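Local structure of HNH endonuclease (Geobacter metallireducens, 4H9D) at residues Pro71-Lys74 / Glu75-Asn78. The protein is a manganese-dependent HNH nicking endonuclease that probably cuts one strand of duplex DNA and binds a zinc ion through four cysteines. Sequence-based numbering, arbitrary orientation.
Sequences PACK and ECNN. With ZN (zinc ion), chain D.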
loop_
_atom_site.group_PDB
_atom_site.type_symbol
_atom_site.label_atom_id
_atom_site.label_comp_id
_atom_site.label_asym_id
_atom_site.label_seq_id
_atom_site.Cartn_x
_atom_site.Cartn_y
_atom_site.Cartn_z
ATOM N N PRO A 71 3.951 22.203 7.680
ATOM C CA PRO A 71 2.928 21.616 8.566
ATOM C C PRO A 71 1.809 20.982 7.759
ATOM O O PRO A 71 1.323 21.587 6.814
ATOM C CB PRO A 71 2.391 22.816 9.359
ATOM C CG PRO A 71 3.238 24.013 8.914
ATOM C CD PRO A 71 3.728 23.647 7.538
ATOM N N ALA A 72 1.387 19.779 8.124
ATOM C CA ALA A 72 0.304 19.137 7.390
ATOM C C ALA A 72 -0.638 18.390 8.329
ATOM O O ALA A 72 -0.216 17.879 9.367
ATOM C CB ALA A 72 0.871 18.189 6.357
ATOM N N CYS A 73 -1.919 18.341 7.962
ATOM C CA CYS A 73 -2.934 17.641 8.756
ATOM C C CYS A 73 -2.902 16.151 8.418
ATOM O O CYS A 73 -2.385 15.747 7.376
ATOM C CB CYS A 73 -4.330 18.197 8.465
ATOM S SG CYS A 73 -5.057 17.654 6.883
ATOM N N LYS A 74 -3.458 15.337 9.307
ATOM C CA LYS A 74 -3.489 13.887 9.133
ATOM C C LYS A 74 -3.793 13.420 7.700
ATOM O O LYS A 74 -2.967 12.764 7.058
ATOM C CB LYS A 74 -4.507 13.306 10.126
ATOM C CG LYS A 74 -4.778 11.812 10.025
ATOM C CD LYS A 74 -5.610 11.339 11.215
ATOM C CE LYS A 74 -6.872 12.183 11.408
ATOM N NZ LYS A 74 -7.638 11.811 12.637
ATOM N N GLU A 75 -4.976 13.781 7.208
ATOM C CA GLU A 75 -5.452 13.407 5.876
ATOM C C GLU A 75 -4.523 13.770 4.716
ATOM O O GLU A 75 -4.216 12.930 3.863
ATOM C CB GLU A 75 -6.825 14.034 5.655
ATOM C CG GLU A 75 -7.521 13.626 4.379
ATOM C CD GLU A 75 -8.902 14.247 4.264
ATOM O OE1 GLU A 75 -9.730 14.010 5.170
ATOM O OE2 GLU A 75 -9.159 14.972 3.276
ATOM N N CYS A 76 -4.088 15.025 4.676
ATOM C CA CYS A 76 -3.197 15.493 3.620
ATOM C C CYS A 76 -1.846 14.794 3.671
ATOM O O CYS A 76 -1.283 14.425 2.635
ATOM C CB CYS A 76 -2.970 17.008 3.726
ATOM S SG CYS A 76 -4.195 18.038 2.875
ATOM N N ASN A 77 -1.317 14.610 4.873
ATOM C CA ASN A 77 -0.014 13.982 4.997
ATOM C C ASN A 77 0.062 12.585 4.398
ATOM O O ASN A 77 1.076 12.239 3.781
ATOM C CB ASN A 77 0.422 13.936 6.456
ATOM C CG ASN A 77 1.801 13.358 6.616
ATOM O OD1 ASN A 77 2.760 13.826 5.997
ATOM N ND2 ASN A 77 1.914 12.326 7.440
ATOM N N ASN A 78 -0.991 11.782 4.579
ATOM C CA ASN A 78 -1.026 10.415 4.045
ATOM C C ASN A 78 -1.344 10.403 2.561
ATOM O O ASN A 78 -0.605 9.829 1.763
ATOM C CB ASN A 78 -2.078 9.589 4.774
ATOM C CG ASN A 78 -1.842 9.550 6.262
ATOM O OD1 ASN A 78 -0.822 9.035 6.725
ATOM N ND2 ASN A 78 -2.775 10.107 7.025
HETATM ZN ZN ZN D . -4.664 19.324 5.015
#
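Cys73 and Cys76 meet at the zinc ion, each SG lying 2.5 Å from the metal, and Cys38 and Cys41 complete a four-cysteine site. The pair forms the second CxxC element of that site, set where a strand turns into a helix. Cys73 is the N-cap: its SG also accepts from Cys76 N at 3.6 Å with an N-H...S angle of 169°, so one sulfur serves both metal and helix start. With chi1 at 76°, SG sits between the backbone N and the carbonyl carbon, turned to both the metal and Cys76 N. Such an N-H bond probably tempers the charge on the sulfur. The first helical i to i+4 bond runs from Asn77 N to Cys73 O, 2.9 Å and 166°, followed by a weak one from Asn78 N to Lys74 O at 3.3 Å. Outward, Lys74 CG passes Asn78 ND2 at 4.0 Å, the side chains crossing at a slant, while Ala72 CB approaches Asn77 CB at 4.3 Å. OE2 of Glu75 hydrogen-bonds the hydroxyl of Tyr91 in helix 85-92. Strand 69-73 pairs antiparallel with strand 50-54, whose Asp53 touches Ala72 and Asn77; Pro71 packs on helix 27-34, and the zinc lies where strand 69-73 meets the N-terminal end of helix 74-82.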